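Long-range contact in bromo domain-containing protein (Trypanosoma brucei brucei, PDB 5KO4), which is of unknown function but contains a bromodomain, the module here, a fold that in its relatives reads acetylated lysines on chromatin proteins: residues F65-Y77 against A90-V102. Numbering follows the deposited sequence.
Sequences FINDMRLVVQNCY and ARRIEIAMEDLFV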
loop_
_atom_site.group_PDB
_atom_site.type_symbol
_atom_site.label_atom_id
_atom_site.label_comp_id
_atom_site.label_asym_id
_atom_site.label_seq_id
_atom_site.Cartn_x
_atom_site.Cartn_y
_atom_site.Cartn_z
ATOM N N PHE A 65 18.117 -4.245 -17.008
ATOM C CA PHE A 65 17.817 -4.576 -15.614
ATOM C C PHE A 65 17.662 -3.283 -14.793
ATOM O O PHE A 65 16.685 -3.128 -14.055
ATOM C CB PHE A 65 18.933 -5.457 -15.050
ATOM C CG PHE A 65 18.893 -5.631 -13.557
ATOM C CD1 PHE A 65 18.023 -6.535 -12.971
ATOM C CD2 PHE A 65 19.718 -4.888 -12.736
ATOM C CE1 PHE A 65 17.981 -6.687 -11.583
ATOM C CE2 PHE A 65 19.714 -5.083 -11.358
ATOM C CZ PHE A 65 18.847 -5.982 -10.791
ATOM N N ILE A 66 18.592 -2.333 -14.975
ATOM C CA ILE A 66 18.548 -1.044 -14.285
ATOM C C ILE A 66 17.234 -0.334 -14.600
ATOM O O ILE A 66 16.600 0.210 -13.697
ATOM C CB ILE A 66 19.779 -0.173 -14.669
ATOM C CG1 ILE A 66 21.059 -0.744 -13.996
ATOM C CG2 ILE A 66 19.558 1.295 -14.287
ATOM C CD1 ILE A 66 22.337 -0.246 -14.608
ATOM N N ASN A 67 16.811 -0.346 -15.861
ATOM C CA ASN A 67 15.559 0.289 -16.235
ATOM C C ASN A 67 14.386 -0.259 -15.441
ATOM O O ASN A 67 13.563 0.508 -14.960
ATOM C CB ASN A 67 15.290 0.097 -17.703
ATOM C CG ASN A 67 16.165 0.935 -18.581
ATOM O OD1 ASN A 67 16.863 1.839 -18.131
ATOM N ND2 ASN A 67 16.302 0.520 -19.799
ATOM N N ASP A 68 14.281 -1.593 -15.324
ATOM C CA ASP A 68 13.144 -2.173 -14.596
ATOM C C ASP A 68 13.219 -1.875 -13.094
ATOM O O ASP A 68 12.184 -1.601 -12.469
ATOM C CB ASP A 68 13.058 -3.676 -14.814
ATOM C CG ASP A 68 12.519 -4.072 -16.164
ATOM O OD1 ASP A 68 12.083 -3.169 -16.927
ATOM O OD2 ASP A 68 12.555 -5.279 -16.480
ATOM N N MET A 69 14.431 -1.883 -12.510
ATOM C CA MET A 69 14.586 -1.551 -11.107
ATOM C C MET A 69 14.178 -0.116 -10.835
ATOM O O MET A 69 13.445 0.149 -9.872
ATOM C CB MET A 69 16.038 -1.761 -10.693
ATOM C CG MET A 69 16.491 -3.228 -10.745
ATOM S SD MET A 69 15.802 -4.223 -9.402
ATOM C CE MET A 69 16.795 -3.659 -8.046
ATOM N N ARG A 70 14.604 0.809 -11.695
ATOM C CA ARG A 70 14.260 2.223 -11.549
ATOM C C ARG A 70 12.758 2.425 -11.729
ATOM O O ARG A 70 12.163 3.299 -11.106
ATOM C CB ARG A 70 15.043 3.070 -12.568
ATOM C CG ARG A 70 16.506 3.226 -12.212
ATOM C CD ARG A 70 17.294 3.918 -13.296
ATOM N NE ARG A 70 18.680 4.130 -12.880
ATOM C CZ ARG A 70 19.661 4.529 -13.685
ATOM N NH1 ARG A 70 19.422 4.768 -14.972
ATOM N NH2 ARG A 70 20.889 4.683 -13.213
ATOM N N LEU A 71 12.137 1.622 -12.582
ATOM C CA LEU A 71 10.700 1.737 -12.836
ATOM C C LEU A 71 9.858 1.414 -11.577
ATOM O O LEU A 71 8.834 2.060 -11.325
ATOM C CB LEU A 71 10.340 0.783 -13.969
ATOM C CG LEU A 71 8.901 0.705 -14.396
ATOM C CD1 LEU A 71 8.367 2.083 -14.816
ATOM C CD2 LEU A 71 8.752 -0.306 -15.508
ATOM N N VAL A 72 10.300 0.453 -10.763
ATOM C CA VAL A 72 9.543 0.115 -9.553
ATOM C C VAL A 72 9.440 1.341 -8.658
ATOM O O VAL A 72 8.358 1.682 -8.156
ATOM C CB VAL A 72 10.203 -1.041 -8.779
ATOM C CG1 VAL A 72 9.474 -1.309 -7.466
ATOM C CG2 VAL A 72 10.254 -2.307 -9.617
ATOM N N VAL A 73 10.569 2.004 -8.446
ATOM C CA VAL A 73 10.576 3.133 -7.515
ATOM C C VAL A 73 9.911 4.372 -8.148
ATOM O O VAL A 73 9.155 5.062 -7.454
ATOM C CB VAL A 73 11.987 3.445 -6.939
ATOM C CG1 VAL A 73 12.536 2.235 -6.193
ATOM C CG2 VAL A 73 12.971 3.907 -8.010
ATOM N N GLN A 74 10.106 4.623 -9.453
ATOM C CA GLN A 74 9.427 5.751 -10.076
ATOM C C GLN A 74 7.904 5.537 -10.086
ATOM O O GLN A 74 7.148 6.488 -9.872
ATOM C CB GLN A 74 9.933 6.007 -11.488
ATOM C CG GLN A 74 9.439 7.340 -12.073
ATOM C CD GLN A 74 9.867 8.510 -11.219
ATOM O OE1 GLN A 74 11.054 8.662 -10.873
ATOM N NE2 GLN A 74 8.924 9.382 -10.847
ATOM N N ASN A 75 7.443 4.290 -10.256
ATOM C CA ASN A 75 6.002 4.036 -10.184
ATOM C C ASN A 75 5.473 4.343 -8.795
ATOM O O ASN A 75 4.385 4.900 -8.658
ATOM C CB ASN A 75 5.683 2.587 -10.542
ATOM C CG ASN A 75 5.768 2.301 -12.010
ATOM O OD1 ASN A 75 5.798 3.209 -12.852
ATOM N ND2 ASN A 75 5.764 1.018 -12.356
ATOM N N CYS A 76 6.255 4.049 -7.766
ATOM C CA CYS A 76 5.856 4.398 -6.410
ATOM C C CYS A 76 5.697 5.908 -6.281
ATOM O O CYS A 76 4.702 6.379 -5.726
ATOM C CB CYS A 76 6.864 3.873 -5.405
ATOM S SG CYS A 76 6.515 4.356 -3.695
ATOM N N TYR A 77 6.660 6.670 -6.792
ATOM C CA TYR A 77 6.567 8.120 -6.672
ATOM C C TYR A 77 5.366 8.636 -7.416
ATOM O O TYR A 77 4.685 9.533 -6.925
ATOM C CB TYR A 77 7.838 8.818 -7.171
ATOM C CG TYR A 77 9.146 8.283 -6.611
ATOM C CD1 TYR A 77 9.203 7.692 -5.352
ATOM C CD2 TYR A 77 10.297 8.259 -7.387
ATOM C CE1 TYR A 77 10.385 7.123 -4.871
ATOM C CE2 TYR A 77 11.478 7.691 -6.917
ATOM C CZ TYR A 77 11.505 7.090 -5.673
ATOM O OH TYR A 77 12.659 6.503 -5.202
ATOM N N ALA A 90 10.786 3.604 -0.903
ATOM C CA ALA A 90 11.271 3.457 -2.276
ATOM C C ALA A 90 12.526 4.301 -2.508
ATOM O O ALA A 90 13.435 3.849 -3.193
ATOM C CB ALA A 90 10.191 3.857 -3.270
ATOM N N ARG A 91 12.607 5.501 -1.897
ATOM C CA ARG A 91 13.793 6.352 -2.056
ATOM C C ARG A 91 15.011 5.705 -1.417
ATOM O O ARG A 91 16.093 5.756 -2.003
ATOM C CB ARG A 91 13.568 7.740 -1.439
ATOM C CG ARG A 91 12.700 8.671 -2.297
ATOM C CD ARG A 91 13.393 9.144 -3.519
ATOM N NE ARG A 91 13.250 10.584 -3.742
ATOM C CZ ARG A 91 12.236 11.168 -4.377
ATOM N NH1 ARG A 91 11.168 10.464 -4.733
ATOM N NH2 ARG A 91 12.255 12.468 -4.609
ATOM N N ARG A 92 14.861 5.100 -0.219
ATOM C CA ARG A 92 16.014 4.433 0.400
ATOM C C ARG A 92 16.485 3.280 -0.489
ATOM O O ARG A 92 17.684 3.046 -0.616
ATOM C CB ARG A 92 15.676 3.899 1.795
ATOM C CG ARG A 92 15.329 4.958 2.835
ATOM C CD ARG A 92 16.221 6.190 2.832
ATOM N NE ARG A 92 17.641 5.857 3.031
ATOM C CZ ARG A 92 18.622 6.750 3.037
ATOM N NH1 ARG A 92 18.356 8.043 2.874
ATOM N NH2 ARG A 92 19.882 6.360 3.218
ATOM N N ILE A 93 15.546 2.569 -1.116
ATOM C CA ILE A 93 15.870 1.478 -2.023
ATOM C C ILE A 93 16.544 2.028 -3.282
ATOM O O ILE A 93 17.522 1.443 -3.740
ATOM C CB ILE A 93 14.584 0.679 -2.337
ATOM C CG1 ILE A 93 14.188 -0.151 -1.108
ATOM C CG2 ILE A 93 14.773 -0.230 -3.578
ATOM C CD1 ILE A 93 12.800 -0.741 -1.167
ATOM N N GLU A 94 16.061 3.154 -3.817
ATOM C CA GLU A 94 16.665 3.762 -4.989
ATOM C C GLU A 94 18.104 4.176 -4.685
ATOM O O GLU A 94 19.003 3.968 -5.499
ATOM C CB GLU A 94 15.860 4.984 -5.453
ATOM C CG GLU A 94 16.349 5.507 -6.794
ATOM C CD GLU A 94 15.657 6.746 -7.303
ATOM O OE1 GLU A 94 14.684 7.192 -6.663
ATOM O OE2 GLU A 94 16.131 7.315 -8.308
ATOM N N ILE A 95 18.323 4.767 -3.507
ATOM C CA ILE A 95 19.648 5.188 -3.087
ATOM C C ILE A 95 20.558 3.986 -3.049
ATOM O O ILE A 95 21.664 4.040 -3.573
ATOM C CB ILE A 95 19.568 5.897 -1.711
ATOM C CG1 ILE A 95 18.912 7.272 -1.868
ATOM C CG2 ILE A 95 20.952 6.032 -1.086
ATOM C CD1 ILE A 95 18.449 7.875 -0.634
ATOM N N ALA A 96 20.089 2.881 -2.466
ATOM C CA ALA A 96 20.891 1.670 -2.399
ATOM C C ALA A 96 21.221 1.122 -3.752
ATOM O O ALA A 96 22.383 0.835 -4.020
ATOM C CB ALA A 96 20.177 0.606 -1.591
ATOM N N MET A 97 20.240 0.916 -4.604
ATOM C CA MET A 97 20.565 0.301 -5.881
ATOM C C MET A 97 21.450 1.249 -6.750
ATOM O O MET A 97 22.387 0.759 -7.368
ATOM C CB MET A 97 19.306 -0.151 -6.623
ATOM C CG MET A 97 18.450 0.950 -7.108
ATOM S SD MET A 97 16.761 0.398 -7.456
ATOM C CE MET A 97 16.259 1.667 -8.475
ATOM N N GLU A 98 21.261 2.586 -6.682
ATOM C CA GLU A 98 22.137 3.499 -7.439
ATOM C C GLU A 98 23.586 3.457 -6.899
ATOM O O GLU A 98 24.538 3.456 -7.683
ATOM C CB GLU A 98 21.605 4.935 -7.425
ATOM C CG GLU A 98 20.289 5.113 -8.171
ATOM C CD GLU A 98 20.294 4.748 -9.643
ATOM O OE1 GLU A 98 21.344 4.911 -10.302
ATOM O OE2 GLU A 98 19.232 4.307 -10.142
ATOM N N ASP A 99 23.754 3.312 -5.574
ATOM C CA ASP A 99 25.094 3.186 -4.990
ATOM C C ASP A 99 25.788 1.922 -5.464
ATOM O O ASP A 99 27.020 1.884 -5.517
ATOM C CB ASP A 99 25.016 3.122 -3.458
ATOM C CG ASP A 99 24.627 4.402 -2.749
ATOM O OD1 ASP A 99 24.640 5.482 -3.400
ATOM O OD2 ASP A 99 24.283 4.329 -1.552
ATOM N N LEU A 100 25.021 0.853 -5.702
ATOM C CA LEU A 100 25.573 -0.424 -6.141
ATOM C C LEU A 100 25.760 -0.479 -7.662
ATOM O O LEU A 100 26.762 -1.032 -8.093
ATOM C CB LEU A 100 24.673 -1.564 -5.687
ATOM C CG LEU A 100 24.506 -1.687 -4.175
ATOM C CD1 LEU A 100 23.508 -2.777 -3.818
ATOM C CD2 LEU A 100 25.833 -1.941 -3.489
ATOM N N PHE A 101 24.875 0.150 -8.466
ATOM C CA PHE A 101 25.063 0.119 -9.928
ATOM C C PHE A 101 26.389 0.743 -10.320
ATOM O O PHE A 101 27.042 0.244 -11.229
ATOM C CB PHE A 101 23.968 0.877 -10.674
ATOM C CG PHE A 101 22.539 0.456 -10.488
ATOM C CD1 PHE A 101 22.205 -0.876 -10.272
ATOM C CD2 PHE A 101 21.514 1.365 -10.651
ATOM C CE1 PHE A 101 20.874 -1.260 -10.124
ATOM C CE2 PHE A 101 20.187 0.969 -10.558
ATOM C CZ PHE A 101 19.873 -0.339 -10.288
ATOM N N VAL A 102 26.723 1.901 -9.730
ATOM C CA VAL A 102 27.976 2.617 -10.061
ATOM C C VAL A 102 29.175 1.747 -9.773
ATOM O O VAL A 102 30.112 1.710 -10.565
ATOM C CB VAL A 102 28.124 3.975 -9.307
ATOM C CG1 VAL A 102 27.151 5.005 -9.826
ATOM C CG2 VAL A 102 27.995 3.804 -7.797
#
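Arg-70 holds Glu-98 through NE and NH2 in a two-pronged salt bridge: NE meets OE2 at 2.8 Å and NH2 meets OE1 at 3.0 Å. Both carboxylate oxygens offer their syn lone pairs, and the two flat groups are nearly coplanar, 26° apart. The arginine chain is stretched out as far as NE, whereas Glu-98 bends at chi2 (-59°) to set its carboxylate against the guanidinium edge; Ile-66 CG2 lies over one guanidinium face. Toward the C-terminal end of 65-77, the Tyr-77 hydroxyl donates a short hydrogen bond of 2.6 Å to Glu-94 OE1, reaching that oxygen on its anti side and slightly out of the carboxylate plane. Arg-91 folds back over the same ring in a cation-pi contact, NH1 above its centre and CZ 4.3 Å from the centroid, with the guanidinium steeply tilted; NH1 also forms a salt bridge with Glu-82, which probably helps hold it there. The opposite ring face rests on Val-73 O. These helices, 62-80 and 85-104, are the last two of the left-handed four-helix bundle of the bromodomain, and their segments run antiparallel at 157°, with axes 9.5 Å apart at closest approach. The backbones come nearest at Val-73 and Ala-90; there Val-73 inserts as a knob among Ala-90, Ile-93, Glu-94 and Met-97, and the small Ala-90 CB also touches Cys-76 SG and Tyr-77 CE1. In the conformer given, one of two deposited, Met-97 lies alongside Met-69 with SD 4.0 Å from Met-69 CB. Phe-101 is a second knob, set among Phe-65, Ile-66, Met-69 and Arg-70: Ile-66 CG1 sits almost exactly over its ring centre, 3.7 Å away, while Met-69 CB meets the ring edge. On the side of helix 8-21, Met-69 and Ile-93 both touch Val-18.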